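Local coordinates for protein scallop myosin (Argopecten irradians, PDB 1WDC) that serves as the regulatory light chain of molluscan striated-muscle myosin, a calcium-binding protein responsible for the calcium-dependent control of the motor's Mg-ATPase, at residues I43-L47 and G48-D52; E107-K110 and D111-N115. One frame throughout, in Å; residues are numbered along the deposited sequence.

Contact 1: residues I43-L47 and G48-D52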
loop_
_atom_site.group_PDB
_atom_site.type_symbol
_atom_site.label_atom_id
_atom_site.label_comp_id
_atom_site.label_asym_id
_atom_site.label_seq_id
_atom_site.Cartn_x
_atom_site.Cartn_y
_atom_site.Cartn_z
ATOM N N ILE B 43 3.652 -41.982 -15.337
ATOM C CA ILE B 43 3.942 -41.421 -14.009
ATOM C C ILE B 43 2.736 -40.720 -13.360
ATOM O O ILE B 43 2.491 -40.939 -12.187
ATOM C CB ILE B 43 5.177 -40.452 -14.048
ATOM C CG1 ILE B 43 5.740 -40.217 -12.633
ATOM C CG2 ILE B 43 4.801 -39.109 -14.661
ATOM C CD1 ILE B 43 5.733 -41.427 -11.701
ATOM N N SER B 44 1.903 -40.025 -14.145
ATOM C CA SER B 44 0.687 -39.390 -13.619
ATOM C C SER B 44 -0.266 -40.424 -13.089
ATOM O O SER B 44 -0.748 -40.312 -11.968
ATOM C CB SER B 44 -0.056 -38.589 -14.689
ATOM O OG SER B 44 0.556 -37.337 -14.940
ATOM N N GLU B 45 -0.588 -41.408 -13.918
ATOM C CA GLU B 45 -1.568 -42.408 -13.542
ATOM C C GLU B 45 -1.103 -43.149 -12.332
ATOM O O GLU B 45 -1.866 -43.882 -11.733
ATOM C CB GLU B 45 -1.737 -43.413 -14.655
ATOM C CG GLU B 45 -2.597 -42.942 -15.797
ATOM C CD GLU B 45 -2.605 -43.924 -16.939
ATOM O OE1 GLU B 45 -1.652 -44.712 -17.033
ATOM O OE2 GLU B 45 -3.521 -43.849 -17.784
ATOM N N GLN B 46 0.207 -43.189 -12.176
ATOM C CA GLN B 46 0.844 -43.741 -10.979
ATOM C C GLN B 46 0.677 -42.910 -9.679
ATOM O O GLN B 46 0.765 -43.459 -8.584
ATOM C CB GLN B 46 2.340 -43.961 -11.278
ATOM C CG GLN B 46 3.258 -44.145 -10.073
ATOM C CD GLN B 46 4.393 -45.120 -10.350
ATOM O OE1 GLN B 46 4.268 -46.027 -11.183
ATOM N NE2 GLN B 46 5.487 -44.974 -9.605
ATOM N N LEU B 47 0.492 -41.595 -9.802
ATOM C CA LEU B 47 0.465 -40.701 -8.643
ATOM C C LEU B 47 -0.962 -40.357 -8.222
ATOM O O LEU B 47 -1.190 -39.904 -7.088
ATOM C CB LEU B 47 1.265 -39.410 -8.931
ATOM C CG LEU B 47 2.777 -39.557 -9.192
ATOM C CD1 LEU B 47 3.407 -38.251 -9.594
ATOM C CD2 LEU B 47 3.462 -40.084 -7.978
ATOM N N GLY B 48 -1.922 -40.676 -9.092
ATOM C CA GLY B 48 -3.307 -40.260 -8.883
ATOM C C GLY B 48 -4.069 -40.113 -10.194
ATOM O O GLY B 48 -3.683 -40.693 -11.179
ATOM N N ARG B 49 -5.136 -39.325 -10.230
ATOM C CA ARG B 49 -5.835 -39.105 -11.483
ATOM C C ARG B 49 -4.887 -38.373 -12.405
ATOM O O ARG B 49 -4.120 -37.510 -11.977
ATOM C CB ARG B 49 -7.107 -38.285 -11.287
ATOM C CG ARG B 49 -7.928 -38.755 -10.124
ATOM C CD ARG B 49 -9.212 -37.983 -9.970
ATOM N NE ARG B 49 -10.196 -38.495 -10.897
ATOM C CZ ARG B 49 -11.162 -39.336 -10.571
ATOM N NH1 ARG B 49 -11.350 -39.673 -9.304
ATOM N NH2 ARG B 49 -11.973 -39.797 -11.520
ATOM N N ALA B 50 -4.726 -38.943 -13.588
ATOM C CA ALA B 50 -3.857 -38.361 -14.587
ATOM C C ALA B 50 -4.636 -37.212 -15.237
ATOM O O ALA B 50 -5.867 -37.168 -15.129
ATOM C CB ALA B 50 -3.446 -39.439 -15.621
ATOM N N PRO B 51 -3.923 -36.200 -15.800
ATOM C CA PRO B 51 -4.620 -35.150 -16.545
ATOM C C PRO B 51 -5.112 -35.683 -17.870
ATOM O O PRO B 51 -4.547 -36.630 -18.406
ATOM C CB PRO B 51 -3.551 -34.089 -16.733
ATOM C CG PRO B 51 -2.274 -34.863 -16.768
ATOM C CD PRO B 51 -2.456 -36.005 -15.819
ATOM N N ASP B 52 -6.121 -35.047 -18.441
ATOM C CA ASP B 52 -6.653 -35.516 -19.725
ATOM C C ASP B 52 -5.658 -35.279 -20.872
ATOM O O ASP B 52 -4.748 -34.461 -20.761
ATOM C CB ASP B 52 -8.042 -34.891 -19.978
ATOM C CG ASP B 52 -8.054 -33.888 -21.096
ATOM O OD1 ASP B 52 -7.680 -32.725 -20.859
ATOM O OD2 ASP B 52 -8.538 -34.241 -22.191
HETATM O O HOH W 1 -1.648 -37.450 -11.044
#

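Contact 2: residues E107-K110 and D111-N115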
loop_
_atom_site.group_PDB
_atom_site.type_symbol
_atom_site.label_atom_id
_atom_site.label_comp_id
_atom_site.label_asym_id
_atom_site.label_seq_id
_atom_site.Cartn_x
_atom_site.Cartn_y
_atom_site.Cartn_z
ATOM N N GLU B 107 -8.166 -9.452 9.090
ATOM C CA GLU B 107 -9.124 -8.548 8.442
ATOM C C GLU B 107 -8.404 -7.430 7.708
ATOM O O GLU B 107 -8.879 -6.919 6.707
ATOM C CB GLU B 107 -10.093 -7.929 9.463
ATOM C CG GLU B 107 -10.129 -8.599 10.815
ATOM C CD GLU B 107 -9.036 -8.098 11.729
ATOM O OE1 GLU B 107 -9.032 -6.880 12.062
ATOM O OE2 GLU B 107 -8.177 -8.921 12.101
ATOM N N TYR B 108 -7.258 -7.035 8.250
ATOM C CA TYR B 108 -6.437 -6.000 7.649
ATOM C C TYR B 108 -5.819 -6.463 6.296
ATOM O O TYR B 108 -6.061 -5.837 5.268
ATOM C CB TYR B 108 -5.358 -5.607 8.650
ATOM C CG TYR B 108 -4.509 -4.456 8.195
ATOM C CD1 TYR B 108 -5.052 -3.397 7.439
ATOM C CD2 TYR B 108 -3.166 -4.393 8.550
ATOM C CE1 TYR B 108 -4.252 -2.308 7.043
ATOM C CE2 TYR B 108 -2.373 -3.304 8.185
ATOM C CZ TYR B 108 -2.910 -2.278 7.431
ATOM O OH TYR B 108 -2.057 -1.273 7.030
ATOM N N ILE B 109 -5.161 -7.630 6.276
ATOM C CA ILE B 109 -4.582 -8.118 5.024
ATOM C C ILE B 109 -5.626 -8.441 3.921
ATOM O O ILE B 109 -5.434 -8.028 2.798
ATOM C CB ILE B 109 -3.586 -9.316 5.239
ATOM C CG1 ILE B 109 -2.838 -9.588 3.934
ATOM C CG2 ILE B 109 -4.309 -10.601 5.673
ATOM C CD1 ILE B 109 -1.998 -8.433 3.458
ATOM N N LYS B 110 -6.812 -8.938 4.274
ATOM C CA LYS B 110 -7.874 -9.120 3.269
ATOM C C LYS B 110 -8.285 -7.784 2.673
ATOM O O LYS B 110 -8.547 -7.669 1.474
ATOM C CB LYS B 110 -9.119 -9.789 3.876
ATOM C CG LYS B 110 -8.828 -11.158 4.396
ATOM C CD LYS B 110 -10.048 -12.020 4.476
ATOM C CE LYS B 110 -9.614 -13.486 4.410
ATOM N NZ LYS B 110 -10.688 -14.445 4.848
ATOM N N ASP B 111 -8.363 -6.780 3.542
ATOM C CA ASP B 111 -8.847 -5.462 3.151
ATOM C C ASP B 111 -7.857 -4.773 2.223
ATOM O O ASP B 111 -8.237 -4.194 1.212
ATOM C CB ASP B 111 -9.057 -4.651 4.414
ATOM C CG ASP B 111 -9.517 -3.241 4.144
ATOM O OD1 ASP B 111 -10.503 -3.080 3.395
ATOM O OD2 ASP B 111 -8.923 -2.307 4.764
ATOM N N LEU B 112 -6.575 -4.945 2.524
ATOM C CA LEU B 112 -5.490 -4.425 1.697
ATOM C C LEU B 112 -5.545 -5.007 0.296
ATOM O O LEU B 112 -5.619 -4.255 -0.652
ATOM C CB LEU B 112 -4.139 -4.758 2.333
ATOM C CG LEU B 112 -3.727 -3.899 3.517
ATOM C CD1 LEU B 112 -2.534 -4.537 4.190
ATOM C CD2 LEU B 112 -3.381 -2.513 3.004
ATOM N N LEU B 113 -5.680 -6.338 0.212
ATOM C CA LEU B 113 -5.615 -7.119 -1.037
ATOM C C LEU B 113 -6.817 -6.966 -1.927
ATOM O O LEU B 113 -6.695 -6.777 -3.143
ATOM C CB LEU B 113 -5.456 -8.620 -0.755
ATOM C CG LEU B 113 -4.158 -9.197 -0.162
ATOM C CD1 LEU B 113 -4.371 -10.699 0.041
ATOM C CD2 LEU B 113 -2.957 -8.929 -1.096
ATOM N N GLU B 114 -7.970 -6.904 -1.293
ATOM C CA GLU B 114 -9.213 -6.929 -2.005
ATOM C C GLU B 114 -9.715 -5.557 -2.438
ATOM O O GLU B 114 -10.423 -5.417 -3.440
ATOM C CB GLU B 114 -10.209 -7.630 -1.121
ATOM C CG GLU B 114 -11.609 -7.481 -1.552
ATOM C CD GLU B 114 -12.499 -8.411 -0.799
ATOM O OE1 GLU B 114 -12.268 -8.645 0.422
ATOM O OE2 GLU B 114 -13.392 -8.967 -1.459
ATOM N N ASN B 115 -9.358 -4.540 -1.669
ATOM C CA ASN B 115 -10.042 -3.271 -1.731
ATOM C C ASN B 115 -9.130 -2.206 -2.223
ATOM O O ASN B 115 -9.554 -1.100 -2.495
ATOM C CB ASN B 115 -10.531 -2.880 -0.353
ATOM C CG ASN B 115 -11.743 -3.662 0.075
ATOM O OD1 ASN B 115 -11.813 -4.140 1.206
ATOM N ND2 ASN B 115 -12.728 -3.769 -0.811
#

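Contact 1: residues I43-L47 and G48-D52
Ser44 meets Ala50 and Pro51 where the chain leaves helix 37-47 and doubles back over its last turn. The contact is local and lies at the surface. The CB of Ser44 sits against two carbons of the returning chain. The nearer is Ala50 CB, at 3.6 Å from Ser44 CB. The CD of Pro51 follows at 3.7 Å from the same Ser44 CB. Further out, the tip atom Ser44 OG lies 3.4 Å from Pro51 CD. This hydroxyl stands beside its own backbone N, opposite the carbonyl carbon (chi1 -78°). There it is hydrogen-bonded to the carbonyl O of Ile40, one turn earlier in the helix. The serine OG thus bonds back to the helix while also lying against Pro51 CD, and its CB packs on both loop residues.

Ala50 CB has a second neighbour from the helix. The CG of Glu45 lies 3.6 Å from Ala50 CB, so the methyl group meets Ser44 and Glu45 together. The carboxylate of Glu45 makes a salt bridge with Lys41.

The backbone O of Ser44 gathers several donors near the helix end. Leu47 N donates to Ser44 O at 2.8 Å. Gly48 N adds a weak, bent bond of 3.1 Å to Ser44 O. A water donates to both Ser44 O and Arg49 O, its oxygen 2.6 Å from Arg49 O. It thus bridges the last helical turn and the loop.

Gly48 is the first residue to leave helical angles, with a positive phi of 153°. Asp52 then stands at the N-cap of helix 53-60. The short extended loop after Gly48 links the second helix of the magnesium-binding EF-hand to helix 53-60, as in an EF-hand pair.

Contact 2: residues E107-K110 and D111-N115
The backbone O of Tyr108 accepts the N-H of Leu112 at 2.9 Å, in a fairly straight bond (159° at the hydrogen). Lys110 O takes Glu114 N at the same distance, 2.9 Å. Here the donor is tilted 25° from the carbonyl plane. Leu113 N reaches Ile109 O at 3.1 Å, and Asp111 N reaches Glu107 O at 3.2 Å.

These i to i+4 bonds run through helix 106-115, within the EF-hand 2 region and away from the metal site. Side chains about one turn apart also meet. The Tyr108 ring is swung opposite its backbone N (chi1 -175°), which lays one ring face against Leu112. The CD1 methyl of Leu112 lies over the centre of that face, 4.0 Å from the Tyr108 centroid, as a CH-pi contact. Leu112 CG also lies over this face, 3.9 Å from Tyr108 CE1. Phe96 packs on both residues.

The same Leu112 CD1 methyl also meets Ile109. Ile109 CD1 is 4.0 Å from Leu112 CD1, with the two side chains crossing at about a right angle. Ile109 CD1 also lies 4.3 Å from Leu113 CG. Phe129 of helix 122-131 packs on Ile109 and Leu113.

How the contacts relate
Coming from the N terminus, the chain passes through helix 14-27 and the magnesium site before it reaches contact 1. There it turns out of helix 37-47 and heads for helix 53-60. Contact 1 closes this short turn. The chain then runs through helices 69-79 and 86-94 to strand 104-105. Contact 2 follows within helix 106-115 and closes no loop. The two contacts come in series and neither nests nor crosses. The centres of contact 1 and contact 2 are about 37 Å apart. They lie on opposite sides of the chain's centre. Contact 1 ties the end of helix 37-47 to the loop that leads to helix 53-60, within the EF-hand pair region. Contact 2 lies within one helix that packs on helix 122-131.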